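Local coordinates for nuclear inclusion protein A (Tobacco vein mottling virus, PDB 3MMG) that probably acts as a 3C-type cysteine protease that cuts polypeptides, built on a chymotrypsin-like fold of two beta barrels, at residues N12-C17 with G152-S157; F33-G38 with G161-I166; I42-L47 with Y178-P183; L55-M60 with F64-S69. The protein carries 3 engineered substitutions. One frame throughout, in Å; residues are numbered along the deposited sequence. Where two conformers were deposited one is given.

Interaction 1 (N12-C17 with G152-S157)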
# COMPACT_ATOMS: atom_id res chain seq x y z
N ASN A 12 8.48 -1.43 14.25
CA ASN A 12 9.58 -1.97 13.48
C ASN A 12 9.28 -3.22 12.67
O ASN A 12 9.76 -3.33 11.53
CB ASN A 12 10.80 -2.18 14.39
CG ASN A 12 11.38 -0.87 14.81
OD1 ASN A 12 11.99 -0.17 14.00
ND2 ASN A 12 11.15 -0.50 16.06
N PRO A 13 8.48 -4.15 13.21
CA PRO A 13 8.11 -5.30 12.37
C PRO A 13 7.39 -4.94 11.06
O PRO A 13 7.56 -5.63 10.04
CB PRO A 13 7.19 -6.10 13.27
CG PRO A 13 7.66 -5.79 14.67
CD PRO A 13 7.97 -4.31 14.59
N ILE A 14 6.57 -3.89 11.10
CA ILE A 14 5.95 -3.39 9.86
C ILE A 14 6.96 -2.80 8.90
O ILE A 14 6.98 -3.17 7.72
CB ILE A 14 4.83 -2.37 10.16
CG1 ILE A 14 3.75 -3.03 11.04
CG2 ILE A 14 4.24 -1.80 8.86
CD1 ILE A 14 2.94 -2.04 11.83
N SER A 15 7.81 -1.91 9.41
CA SER A 15 8.88 -1.30 8.63
C SER A 15 9.78 -2.34 7.95
O SER A 15 10.25 -2.12 6.84
CB SER A 15 9.71 -0.40 9.53
OG SER A 15 10.79 0.16 8.83
N ALA A 16 10.00 -3.47 8.62
CA ALA A 16 10.86 -4.54 8.10
C ALA A 16 10.28 -5.19 6.83
O ALA A 16 11.02 -5.81 6.07
CB ALA A 16 11.12 -5.59 9.16
N CYS A 17 8.96 -5.06 6.63
CA CYS A 17 8.25 -5.62 5.48
C CYS A 17 7.92 -4.59 4.41
O CYS A 17 7.38 -4.93 3.37
CB CYS A 17 6.97 -6.29 5.95
SG CYS A 17 7.34 -7.73 7.00
N GLY A 152 1.21 3.68 -1.14
CA GLY A 152 1.59 2.30 -0.77
C GLY A 152 2.11 2.17 0.64
O GLY A 152 2.24 1.03 1.15
N SER A 153 2.40 3.30 1.29
CA SER A 153 2.85 3.31 2.68
C SER A 153 1.73 2.84 3.59
O SER A 153 0.59 3.33 3.48
CB SER A 153 3.34 4.70 3.10
OG SER A 153 4.39 5.16 2.23
N PRO A 154 2.01 1.87 4.47
CA PRO A 154 0.95 1.43 5.38
C PRO A 154 0.46 2.50 6.36
O PRO A 154 1.26 3.29 6.88
CB PRO A 154 1.58 0.27 6.16
CG PRO A 154 3.05 0.45 6.02
CD PRO A 154 3.27 1.12 4.67
N LEU A 155 -0.84 2.49 6.59
CA LEU A 155 -1.46 3.19 7.72
C LEU A 155 -1.78 2.19 8.79
O LEU A 155 -2.47 1.18 8.54
CB LEU A 155 -2.73 3.91 7.27
CG LEU A 155 -2.59 5.20 6.43
CD1 LEU A 155 -1.80 6.28 7.17
CD2 LEU A 155 -1.99 4.92 5.03
N VAL A 156 -1.27 2.45 9.98
CA VAL A 156 -1.24 1.47 11.07
C VAL A 156 -2.08 1.98 12.24
O VAL A 156 -1.91 3.12 12.67
CB VAL A 156 0.23 1.20 11.53
CG1 VAL A 156 0.27 0.17 12.67
CG2 VAL A 156 1.07 0.69 10.37
N SER A 157 -2.97 1.15 12.77
CA SER A 157 -3.77 1.58 13.93
C SER A 157 -2.90 1.73 15.19
O SER A 157 -2.09 0.86 15.50
CB SER A 157 -4.83 0.51 14.24
OG SER A 157 -5.47 0.83 15.47
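Ile14, on the short helix 12-15, drives its side chain against Pro154 and Val156 of strand 154-157. Its outermost carbon does most of the work: CD1 of Ile14 sits 3.6 Å from CG1 of Val156 and equally near CG2 of Val156, so the methyl rests in the fork of the valine. The two side chains meet tip to tip. The branch methyl behaves differently, with CG2 of Ile14 running past the proline ring in the opposite sense and coming 3.8 Å from CG of Pro154. One torsion sorts these tasks: with chi1 at -59°, CG1 lies anti to the carbonyl carbon and carries CD1 out to the valine, while CG2, anti to the backbone nitrogen, is left for the proline. This is the tight part, three buried residues joined by methyls and methylenes, with no hydrogen bond across it and only 122 Å² of surface hidden between the segments.

The start of the helix is looser: Asn12 and Pro13 are exposed, and the amide of Asn12 is tied instead to neighbours, OD1 to the hydroxyl of Ser123 and ND2 to Asp10. Ser15, further on, is buried, its hydroxyl bonded to the carbonyl of Ser113. The strand side stays packed, with Val156 also touching Phe11 and Val112, and Pro154 touching Ile35 and Ile163. The helix leads into strand 18-25 of the seven-stranded sheet, and strand 154-157 belongs to the closed six-stranded barrel, so the contact is part of the apolar seam between the two barrels of a chymotrypsin-like protease.

Interaction 2 (F33-G38 with G161-I166)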
# COMPACT_ATOMS: atom_id res chain seq x y z
N PHE A 33 5.63 2.67 -2.55
CA PHE A 33 6.00 1.68 -1.54
C PHE A 33 5.07 0.48 -1.66
O PHE A 33 3.97 0.58 -2.24
CB PHE A 33 5.88 2.29 -0.15
CG PHE A 33 6.95 3.31 0.15
CD1 PHE A 33 6.79 4.64 -0.22
CD2 PHE A 33 8.13 2.91 0.77
CE1 PHE A 33 7.79 5.59 0.04
CE2 PHE A 33 9.13 3.85 1.04
CZ PHE A 33 8.95 5.20 0.68
N GLY A 34 5.51 -0.65 -1.11
CA GLY A 34 4.69 -1.84 -0.99
C GLY A 34 4.90 -2.53 0.34
O GLY A 34 5.75 -2.12 1.15
N ILE A 35 4.11 -3.58 0.57
CA ILE A 35 4.23 -4.41 1.77
C ILE A 35 4.50 -5.86 1.37
O ILE A 35 3.72 -6.45 0.65
CB ILE A 35 2.91 -4.38 2.60
CG1 ILE A 35 2.53 -2.94 2.93
CG2 ILE A 35 3.06 -5.23 3.90
CD1 ILE A 35 1.11 -2.77 3.51
N GLY A 36 5.61 -6.43 1.83
CA GLY A 36 5.88 -7.86 1.59
C GLY A 36 5.21 -8.76 2.61
O GLY A 36 5.12 -8.43 3.80
N PHE A 37 4.78 -9.93 2.14
CA PHE A 37 4.15 -10.93 3.01
C PHE A 37 4.31 -12.28 2.30
O PHE A 37 3.75 -12.49 1.25
CB PHE A 37 2.66 -10.57 3.20
CG PHE A 37 1.95 -11.41 4.24
CD1 PHE A 37 1.49 -12.68 3.92
CD2 PHE A 37 1.70 -10.91 5.51
CE1 PHE A 37 0.80 -13.46 4.86
CE2 PHE A 37 1.03 -11.68 6.47
CZ PHE A 37 0.58 -12.95 6.14
N GLY A 38 5.13 -13.16 2.87
CA GLY A 38 5.48 -14.39 2.17
C GLY A 38 6.04 -14.07 0.79
O GLY A 38 6.87 -13.19 0.66
N GLY A 161 -1.97 -1.86 16.47
CA GLY A 161 -0.87 -2.05 15.51
C GLY A 161 -1.19 -2.82 14.23
O GLY A 161 -0.29 -3.16 13.47
N ASN A 162 -2.47 -3.07 13.96
CA ASN A 162 -2.86 -3.70 12.70
C ASN A 162 -2.70 -2.72 11.53
O ASN A 162 -2.86 -1.51 11.70
CB ASN A 162 -4.32 -4.15 12.73
CG ASN A 162 -4.54 -5.43 13.57
OD1 ASN A 162 -3.76 -5.81 14.48
ND2 ASN A 162 -5.64 -6.10 13.25
N ILE A 163 -2.39 -3.26 10.36
CA ILE A 163 -2.34 -2.43 9.15
C ILE A 163 -3.77 -2.27 8.64
O ILE A 163 -4.45 -3.28 8.42
CB ILE A 163 -1.46 -3.08 8.08
CG1 ILE A 163 -0.02 -3.30 8.64
CG2 ILE A 163 -1.47 -2.26 6.78
CD1 ILE A 163 0.87 -4.07 7.70
N LEU A 164 -4.20 -1.02 8.44
CA LEU A 164 -5.62 -0.75 8.09
C LEU A 164 -5.78 -0.39 6.62
O LEU A 164 -6.88 -0.46 6.08
CB LEU A 164 -6.18 0.39 8.92
CG LEU A 164 -6.11 0.24 10.44
CD1 LEU A 164 -6.90 1.38 11.09
CD2 LEU A 164 -6.56 -1.13 10.94
N GLY A 165 -4.68 -0.01 5.97
CA GLY A 165 -4.80 0.48 4.60
C GLY A 165 -3.44 0.88 4.10
O GLY A 165 -2.44 0.79 4.82
N ILE A 166 -3.40 1.35 2.86
CA ILE A 166 -2.18 1.92 2.29
C ILE A 166 -2.48 3.26 1.63
O ILE A 166 -3.60 3.48 1.13
CB ILE A 166 -1.50 0.97 1.27
CG1 ILE A 166 -2.48 0.50 0.19
CG2 ILE A 166 -0.85 -0.20 2.03
CD1 ILE A 166 -1.80 -0.21 -1.01
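Ile35 alone carries this contact from segment 33-38, reaching Ile163 and Ile166 with a single methyl. Phe33 comes first; its ring lies against Val18, Leu20 and Ser153, and its backbone pairs with Ala151. Gly34 follows, bonded through its backbone to Cys19. Then Ile35 points across: CD1 of Ile35 approaches CG2 of Ile166 to 3.6 Å, the two side chains crossing at a slant, and stands at a looser 4.2 Å from CG2 of Ile163, which it meets tip to tip. The outer bond of Ile35 is extended (chi2 169°), which pushes CD1 outward. Ile35 is also paired through its backbone with Ile42, and Gly36 with Cys17; Gly38, at a positive phi, follows the end of the strand and bonds to Phe94.

On the other side a classic beta bulge, Leu164 and Gly165 both facing Leu155, lets residues three apart, Ile163 and Ile166, turn to the same side. Pro154 of strand 154-157 and Leu98 add to the apolar surroundings of Ile35. Strand 28-37 runs between strands 18-25 and 40-43 of its own sheet, with strand 163-171 of the other barrel facing it, itself flanked by strands 154-157 and 177-181.

Interaction 3 (I42-L47 with Y178-P183)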
# COMPACT_ATOMS: atom_id res chain seq x y z
N ILE A 42 2.19 -6.51 -1.75
CA ILE A 42 0.89 -5.83 -1.72
C ILE A 42 1.18 -4.40 -2.12
O ILE A 42 2.08 -3.75 -1.56
CB ILE A 42 0.30 -5.87 -0.30
CG1 ILE A 42 -0.03 -7.31 0.16
CG2 ILE A 42 -0.90 -4.93 -0.19
CD1 ILE A 42 0.06 -7.51 1.67
N ALA A 43 0.45 -3.90 -3.12
CA ALA A 43 0.73 -2.56 -3.63
C ALA A 43 -0.57 -1.88 -4.05
O ALA A 43 -1.63 -2.50 -4.04
CB ALA A 43 1.71 -2.64 -4.81
N ASN A 44 -0.47 -0.61 -4.44
CA ASN A 44 -1.62 0.05 -5.10
C ASN A 44 -1.82 -0.51 -6.51
O ASN A 44 -0.84 -0.77 -7.20
CB ASN A 44 -1.38 1.55 -5.24
CG ASN A 44 -1.20 2.25 -3.91
OD1 ASN A 44 -0.08 2.41 -3.45
ND2 ASN A 44 -2.31 2.62 -3.27
N GLN A 45 -3.07 -0.68 -6.94
CA GLN A 45 -3.32 -0.95 -8.39
C GLN A 45 -2.68 0.08 -9.31
O GLN A 45 -2.17 -0.28 -10.38
CB GLN A 45 -4.81 -1.05 -8.72
CG GLN A 45 -5.43 -2.34 -8.21
CD GLN A 45 -6.88 -2.46 -8.59
OE1 GLN A 45 -7.34 -1.78 -9.49
NE2 GLN A 45 -7.61 -3.35 -7.92
N HIS A 46 -2.66 1.33 -8.88
CA HIS A 46 -2.15 2.41 -9.73
C HIS A 46 -0.64 2.38 -9.99
O HIS A 46 -0.14 3.14 -10.83
CB HIS A 46 -2.63 3.78 -9.26
CG HIS A 46 -1.85 4.39 -8.14
ND1 HIS A 46 -2.30 4.36 -6.83
CD2 HIS A 46 -0.72 5.14 -8.13
CE1 HIS A 46 -1.45 5.03 -6.06
NE2 HIS A 46 -0.49 5.52 -6.83
N LEU A 47 0.07 1.49 -9.31
CA LEU A 47 1.45 1.17 -9.66
C LEU A 47 1.54 0.73 -11.13
O LEU A 47 2.55 0.95 -11.77
CB LEU A 47 2.01 0.07 -8.75
CG LEU A 47 3.39 -0.52 -9.08
CD1 LEU A 47 4.47 0.56 -8.91
CD2 LEU A 47 3.60 -1.69 -8.16
N TYR A 178 -6.01 10.61 1.24
CA TYR A 178 -6.88 9.44 1.44
C TYR A 178 -6.07 8.16 1.31
O TYR A 178 -5.20 8.05 0.43
CB TYR A 178 -8.03 9.41 0.44
CG TYR A 178 -8.86 10.65 0.45
CD1 TYR A 178 -8.46 11.75 -0.30
CD2 TYR A 178 -10.03 10.75 1.23
CE1 TYR A 178 -9.16 12.92 -0.29
CE2 TYR A 178 -10.76 11.96 1.23
CZ TYR A 178 -10.30 13.02 0.46
OH TYR A 178 -10.92 14.25 0.38
N PHE A 179 -6.34 7.23 2.21
CA PHE A 179 -5.80 5.90 2.09
C PHE A 179 -6.88 4.92 1.67
O PHE A 179 -8.08 5.22 1.80
CB PHE A 179 -5.08 5.45 3.36
CG PHE A 179 -5.96 5.10 4.53
CD1 PHE A 179 -6.46 3.79 4.70
CD2 PHE A 179 -6.22 6.06 5.54
CE1 PHE A 179 -7.21 3.45 5.83
CE2 PHE A 179 -6.95 5.71 6.70
CZ PHE A 179 -7.46 4.42 6.83
N VAL A 180 -6.46 3.76 1.17
CA VAL A 180 -7.44 2.72 0.75
C VAL A 180 -7.37 1.61 1.79
O VAL A 180 -6.28 1.16 2.12
CB VAL A 180 -7.17 2.12 -0.67
CG1 VAL A 180 -5.66 1.74 -0.85
CG2 VAL A 180 -8.11 0.93 -0.97
N GLU A 181 -8.53 1.20 2.30
CA GLU A 181 -8.59 0.22 3.38
C GLU A 181 -8.45 -1.20 2.86
O GLU A 181 -8.90 -1.50 1.76
CB GLU A 181 -9.93 0.34 4.13
CG GLU A 181 -11.14 0.07 3.24
CD GLU A 181 -12.36 -0.43 4.00
OE1 GLU A 181 -12.85 0.27 4.89
OE2 GLU A 181 -12.84 -1.52 3.67
N PHE A 182 -7.84 -2.06 3.68
CA PHE A 182 -7.93 -3.50 3.46
C PHE A 182 -9.34 -3.98 3.75
O PHE A 182 -10.02 -3.41 4.61
CB PHE A 182 -6.89 -4.24 4.33
CG PHE A 182 -5.51 -4.06 3.80
CD1 PHE A 182 -4.71 -3.02 4.28
CD2 PHE A 182 -5.08 -4.79 2.70
CE1 PHE A 182 -3.46 -2.77 3.74
CE2 PHE A 182 -3.81 -4.55 2.13
CZ PHE A 182 -3.01 -3.53 2.65
N PRO A 183 -9.78 -5.01 3.02
CA PRO A 183 -11.07 -5.63 3.28
C PRO A 183 -11.00 -6.63 4.44
O PRO A 183 -9.92 -6.97 4.93
CB PRO A 183 -11.34 -6.37 1.98
CG PRO A 183 -9.99 -6.82 1.54
CD PRO A 183 -9.11 -5.62 1.85
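The ring of Phe182 takes Ile42 at its edge, in its plane: CG2 of Ile42 is 3.7 Å from CE2 of Phe182 and 3.8 Å from CZ of Phe182. Two other aromatics surround the ring, Phe100 edge-to-face and Phe186 with its plane inclined by about 55°, and Ile163 touches it. Phe182 swings CG to the backbone-nitrogen side (chi1 -73°), and this brings the far rim of the ring, rather than its base, up to the isoleucine.

The second flat group is the amide of Asn44. Its end turns toward strand 177-181, where ND2 of Asn44 lies 4.2 Å from CG1 of Val180, a loose brush of a polar atom against a methyl. The real partners of that nitrogen are OD2 of Asp81 and the carbonyl oxygen of His167, and they fix how the amide is rotated. Asp81 OD2 is shared: it also bonds ND1 of His46, whose NE2 meets a polar side chain of the bound peptide while its ring stacks on an aromatic one. In C4 proteases a histidine, an aspartate and a cysteine form the catalytic triad; His46 and Asp81 are consistent with the first two, and Ala151, in the Gly-Gln-Ala-Gly stretch where the family has its cysteine, is probably engineered, removing the nucleophile. No hydrogen bond crosses between the segments; Ile42 and Phe182 meet by apolar packing, while Asn44 probably positions Asp81 from a second shell.

Interaction 4 (L55-M60 with F64-S69). Engineered in segment 64-69: Ala65 (natural residue Lys), Ala67 (natural residue Lys).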
# COMPACT_ATOMS: atom_id res chain seq x y z
N LEU A 55 9.89 -3.70 -13.30
CA LEU A 55 9.62 -3.51 -11.88
C LEU A 55 10.84 -3.91 -11.07
O LEU A 55 11.38 -5.00 -11.26
CB LEU A 55 8.44 -4.37 -11.47
CG LEU A 55 8.01 -4.33 -10.00
CD1 LEU A 55 7.49 -2.94 -9.61
CD2 LEU A 55 6.94 -5.40 -9.77
N THR A 56 11.29 -3.02 -10.20
CA THR A 56 12.40 -3.32 -9.28
C THR A 56 11.85 -3.18 -7.87
O THR A 56 11.12 -2.21 -7.59
CB THR A 56 13.59 -2.38 -9.50
OG1 THR A 56 14.13 -2.61 -10.81
CG2 THR A 56 14.71 -2.66 -8.48
N ILE A 57 12.15 -4.16 -7.02
CA ILE A 57 11.62 -4.20 -5.66
C ILE A 57 12.79 -4.17 -4.70
O ILE A 57 13.59 -5.13 -4.68
CB ILE A 57 10.80 -5.48 -5.46
CG1 ILE A 57 9.69 -5.54 -6.52
CG2 ILE A 57 10.25 -5.53 -4.01
CD1 ILE A 57 9.61 -6.85 -7.28
N LYS A 58 12.90 -3.11 -3.90
CA LYS A 58 13.96 -3.01 -2.91
C LYS A 58 13.43 -3.36 -1.54
O LYS A 58 12.42 -2.81 -1.11
CB LYS A 58 14.63 -1.64 -2.89
CG LYS A 58 15.88 -1.63 -1.99
CD LYS A 58 16.71 -0.37 -2.19
CE LYS A 58 18.03 -0.47 -1.42
NZ LYS A 58 18.96 -1.57 -1.92
N THR A 59 14.10 -4.30 -0.87
CA THR A 59 13.67 -4.80 0.43
C THR A 59 14.82 -4.79 1.44
O THR A 59 15.98 -4.65 1.07
CB THR A 59 13.12 -6.25 0.33
OG1 THR A 59 14.21 -7.18 0.32
CG2 THR A 59 12.28 -6.43 -0.91
N MET A 60 14.51 -5.04 2.71
CA MET A 60 15.57 -5.09 3.72
C MET A 60 16.52 -6.26 3.51
O MET A 60 17.66 -6.25 4.06
CB MET A 60 14.98 -5.15 5.15
CG MET A 60 14.29 -6.43 5.52
SD MET A 60 14.05 -6.57 7.31
CE MET A 60 15.26 -5.48 7.95
N PHE A 64 15.58 -6.62 -5.99
CA PHE A 64 15.17 -7.64 -6.96
C PHE A 64 14.58 -6.98 -8.19
O PHE A 64 13.51 -6.36 -8.15
CB PHE A 64 14.19 -8.61 -6.30
CG PHE A 64 14.74 -9.20 -5.02
CD1 PHE A 64 14.27 -8.79 -3.77
CD2 PHE A 64 15.80 -10.11 -5.07
CE1 PHE A 64 14.83 -9.31 -2.58
CE2 PHE A 64 16.34 -10.63 -3.90
CZ PHE A 64 15.87 -10.23 -2.66
N ALA A 65 15.33 -7.09 -9.29
CA ALA A 65 14.95 -6.48 -10.54
C ALA A 65 14.19 -7.48 -11.37
O ALA A 65 14.76 -8.14 -12.25
CB ALA A 65 16.19 -5.95 -11.27
N VAL A 66 12.89 -7.60 -11.11
CA VAL A 66 12.08 -8.67 -11.73
C VAL A 66 11.82 -8.41 -13.23
O VAL A 66 11.42 -9.31 -13.98
CB VAL A 66 10.76 -8.96 -10.93
CG1 VAL A 66 11.09 -9.35 -9.49
CG2 VAL A 66 9.84 -7.77 -10.93
N ALA A 67 12.09 -7.18 -13.66
CA ALA A 67 11.91 -6.72 -15.03
C ALA A 67 10.43 -6.62 -15.41
O ALA A 67 9.62 -6.17 -14.60
CB ALA A 67 12.70 -7.56 -16.03
N ASN A 68 10.09 -7.05 -16.62
CA ASN A 68 8.75 -6.81 -17.16
C ASN A 68 7.63 -7.35 -16.27
O ASN A 68 7.49 -8.57 -16.11
CB ASN A 68 8.70 -7.44 -18.56
CG ASN A 68 7.55 -6.96 -19.39
OD1 ASN A 68 6.47 -6.64 -18.88
ND2 ASN A 68 7.76 -6.92 -20.70
N SER A 69 6.82 -6.45 -15.70
CA SER A 69 5.79 -6.82 -14.72
C SER A 69 4.62 -7.66 -15.29
O SER A 69 3.94 -8.38 -14.54
CB SER A 69 5.24 -5.57 -14.05
OG SER A 69 4.14 -5.08 -14.79
O HOH W 1 13.58 -4.58 -13.11
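Three straight backbone bonds tie strand 55-59 to strand 64-68. Ile57 and Phe64 form a hydrogen-bonded pair, the N of each 2.8 Å from the O of the other, and N of Leu55 reaches O of Ala67 at 2.8 Å with an angle of 171°. The carbonyl of Leu55 is held less cleanly: N of Val66 and N of Ala67 both give it weak bonds, and a water donates to it at 2.9 Å and is also hydrogen-bonded to OG1 of Thr56 and, weakly, to N of Ala67. Val66 and Ala67 both facing Leu55 make a classic beta bulge in an antiparallel hairpin, at the edge of the seven-stranded sheet; Ala65 and Ala67 are engineered.

With chi1 of Val66 at -58°, CG1 lies anti to the carbonyl carbon, which leaves CG2 between that carbon and the backbone nitrogen, 3.7 Å from CB of Leu55. CG1 of Val66 meets CD1 of Ile57 at 3.7 Å, with Ile57 continuing onto Cys19 and Leu21. OG1 of Thr59, bonded to Gly62 and His61, stands at the edge of the Phe64 ring, 3.7 Å from CE1 of Phe64. The Phe64 ring also meets that of Phe91, their planes inclined by about 50°, and the side chain touches Pro92.

How the interactions relate
Interactions 1, 2 and 3 form one chain of contacts between the two barrels, with centres about 5 Å apart from 1 to 2 and about 10 Å from 2 to 3. Their first segments come in order through the seven-stranded sheet and its leading helix, and their second segments in the same order through strands 154-157, 163-171 and 177-181 of the six-stranded barrel, so they cross along the sequence. Interaction 4, a local hairpin completing one edge of the first sheet, lies outward, its centre 17 to 19 Å from the other three, and touches interaction 1 where Met60 meets Ala16. The site around His46, in interaction 3, lies between the barrels that interactions 1 to 3 join.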